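PDB 2AMF: 1-Pyrroline-5-Carboxylate reductase from Streptococcus pyogenes, which probably catalyses the NAD(P)H-dependent reduction of 1-pyrroline-5-carboxylate to L-proline, the last step of proline biosynthesis. Local coordinates for residues Ile87-Gly92 against Leu109-Asn114. Residues are numbered along the deposited sequence; the frame is centred on the assembly and turned at random.
With NA (sodium ion), chain R; PRO (proline), chain S.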
loop_
_atom_site.group_PDB
_atom_site.type_symbol
_atom_site.label_atom_id
_atom_site.label_comp_id
_atom_site.label_asym_id
_atom_site.label_seq_id
_atom_site.Cartn_x
_atom_site.Cartn_y
_atom_site.Cartn_z
ATOM N N ILE E 87 -39.434 -21.517 15.743
ATOM C CA ILE E 87 -38.130 -21.617 15.081
ATOM C C ILE E 87 -37.799 -20.279 14.454
ATOM O O ILE E 87 -38.558 -19.767 13.626
ATOM C CB ILE E 87 -38.137 -22.682 13.955
ATOM C CG1 ILE E 87 -38.473 -24.070 14.519
ATOM C CG2 ILE E 87 -36.812 -22.687 13.167
ATOM C CD1 ILE E 87 -39.177 -24.963 13.513
ATOM N N SER E 88 -36.659 -19.721 14.852
ATOM C CA SER E 88 -36.112 -18.510 14.238
ATOM C C SER E 88 -34.983 -18.871 13.263
ATOM O O SER E 88 -34.149 -19.736 13.560
ATOM C CB SER E 88 -35.590 -17.552 15.317
ATOM O OG SER E 88 -34.795 -16.501 14.765
ATOM N N MET E 89 -34.949 -18.198 12.114
ATOM C CA MET E 89 -33.842 -18.391 11.159
ATOM C C MET E 89 -32.899 -17.169 11.093
ATOM O O MET E 89 -32.000 -17.103 10.251
ATOM C CB MET E 89 -34.367 -18.796 9.773
ATOM C CG MET E 89 -35.012 -17.677 8.912
ATOM S SD MET E 89 -35.688 -18.256 7.297
ATOM C CE MET E 89 -36.688 -19.602 7.902
ATOM N N ALA E 90 -33.097 -16.239 12.025
ATOM C CA ALA E 90 -32.439 -14.939 11.981
ATOM C C ALA E 90 -30.995 -15.002 12.451
ATOM O O ALA E 90 -30.680 -15.668 13.437
ATOM C CB ALA E 90 -33.220 -13.915 12.795
ATOM N N ALA E 91 -30.133 -14.307 11.707
ATOM C CA ALA E 91 -28.739 -14.161 12.045
ATOM C C ALA E 91 -28.622 -13.240 13.231
ATOM O O ALA E 91 -29.297 -12.206 13.293
ATOM C CB ALA E 91 -27.971 -13.569 10.864
ATOM N N GLY E 92 -27.748 -13.622 14.157
ATOM C CA GLY E 92 -27.333 -12.761 15.252
ATOM C C GLY E 92 -28.268 -12.581 16.437
ATOM O O GLY E 92 -27.997 -11.759 17.307
ATOM N N LEU E 109 -36.243 -22.675 19.053
ATOM C CA LEU E 109 -35.159 -23.275 18.288
ATOM C C LEU E 109 -34.568 -22.283 17.322
ATOM O O LEU E 109 -35.259 -21.396 16.816
ATOM C CB LEU E 109 -35.627 -24.527 17.527
ATOM C CG LEU E 109 -36.224 -25.624 18.423
ATOM C CD1 LEU E 109 -37.752 -25.576 18.373
ATOM C CD2 LEU E 109 -35.749 -26.991 18.004
ATOM N N ARG E 110 -33.274 -22.413 17.078
ATOM C CA ARG E 110 -32.666 -21.611 16.026
ATOM C C ARG E 110 -32.193 -22.468 14.885
ATOM O O ARG E 110 -31.623 -23.538 15.099
ATOM C CB ARG E 110 -31.487 -20.815 16.560
ATOM C CG ARG E 110 -31.868 -19.502 17.128
ATOM C CD ARG E 110 -30.612 -18.783 17.583
ATOM N NE ARG E 110 -29.890 -18.110 16.494
ATOM C CZ ARG E 110 -28.697 -17.530 16.647
ATOM N NH1 ARG E 110 -28.088 -17.544 17.836
ATOM N NH2 ARG E 110 -28.109 -16.924 15.621
ATOM N N ILE E 111 -32.418 -21.987 13.671
ATOM C CA ILE E 111 -31.771 -22.578 12.502
ATOM C C ILE E 111 -30.951 -21.541 11.725
ATOM O O ILE E 111 -31.213 -20.324 11.795
ATOM C CB ILE E 111 -32.771 -23.318 11.565
ATOM C CG1 ILE E 111 -33.764 -22.344 10.915
ATOM C CG2 ILE E 111 -33.463 -24.481 12.296
ATOM C CD1 ILE E 111 -34.648 -23.008 9.822
ATOM N N MET E 112 -29.945 -22.018 11.009
ATOM C CA MET E 112 -29.227 -21.161 10.081
ATOM C C MET E 112 -29.089 -21.918 8.782
ATOM O O MET E 112 -28.203 -22.758 8.646
ATOM C CB MET E 112 -27.854 -20.683 10.620
ATOM C CG MET E 112 -27.051 -19.708 9.643
ATOM S SD MET E 112 -28.045 -18.404 8.876
ATOM C CE MET E 112 -28.523 -17.472 10.325
ATOM N N PRO E 113 -30.017 -21.660 7.849
ATOM C CA PRO E 113 -30.062 -22.280 6.517
ATOM C C PRO E 113 -29.298 -21.415 5.496
ATOM O O PRO E 113 -28.744 -20.364 5.855
ATOM C CB PRO E 113 -31.573 -22.307 6.202
ATOM C CG PRO E 113 -32.096 -21.018 6.901
ATOM C CD PRO E 113 -31.148 -20.732 8.069
ATOM N N ASN E 114 -29.231 -21.878 4.255
ATOM C CA ASN E 114 -28.699 -21.059 3.185
ATOM C C ASN E 114 -29.552 -21.249 1.937
ATOM O O ASN E 114 -30.430 -22.119 1.901
ATOM C CB ASN E 114 -27.195 -21.305 2.937
ATOM C CG ASN E 114 -26.899 -22.696 2.422
ATOM O OD1 ASN E 114 -27.678 -23.260 1.678
ATOM N ND2 ASN E 114 -25.780 -23.260 2.829
HETATM NA NA NA R . -25.973 -10.466 17.560
HETATM N N PRO S . -29.947 -16.752 2.997
HETATM C CA PRO S . -30.105 -16.048 4.264
HETATM C C PRO S . -30.264 -16.869 5.567
HETATM O O PRO S . -29.610 -17.882 5.809
HETATM C CB PRO S . -31.279 -15.099 3.978
HETATM C CG PRO S . -31.081 -14.750 2.474
HETATM C CD PRO S . -30.119 -15.809 1.883
HETATM O OXT PRO S . -31.040 -16.511 6.455
HETATM O O HOH W 1 -30.523 -18.296 13.646
HETATM O O HOH W 2 -26.087 -15.952 13.786
HETATM O O HOH W 3 -24.751 -12.443 18.095
HETATM O O HOH W 4 -26.014 -10.112 20.151
#
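S88 sits between L109 and I111 of the neighbouring parallel strand and bonds to both: its N donates to L109 O (2.9 Å), and its O takes the N-H of I111 (2.8 Å) in a nearly straight bond, 173° at the hydrogen. Beside this pairing, I87 and I111 share one face of the sheet. CG2 of I87 lies against CG1 of I111 at 3.8 Å, the two side chains slanting across each other, while helix 134-145 covers I87, L109 and I111. With chi1 at 66°, CG1 of I111 falls between its own N and carbonyl carbon, which also brings it to 3.8 Å from M89 CB.

Past M89 the chains diverge, and R110 extends alongside the A90-G92 backbone, NH2 lying 3.6 Å from A90 O. Its guanidinium meets two waters at its edge, in plane. One accepts from R110 NE at 2.9 Å and donates to A90 O and I111 O; the other accepts from G92 N and, weakly, from R110 NH2. NH1 turns to a salt bridge with E155. The S88 hydroxyl accepts from A90 N, forming an ST turn where the strand ends. M112, bent at chi2 and chi3, turns its methyl against the loop, CE lying 3.7 Å from A91 CA, and its SD is 3.5 Å from O of the bound proline. G92 O ligates a sodium ion together with the O atoms of A256, K257 and L259 at the C-terminus.

Strand 86-88, helix 95-102 and strand 108-112 form a beta-alpha-beta crossover of the Rossmann-type domain; the loop after strand 86-88 carries A91, an NADP(+)-binding residue, and the bound proline lies beside M112 and P113.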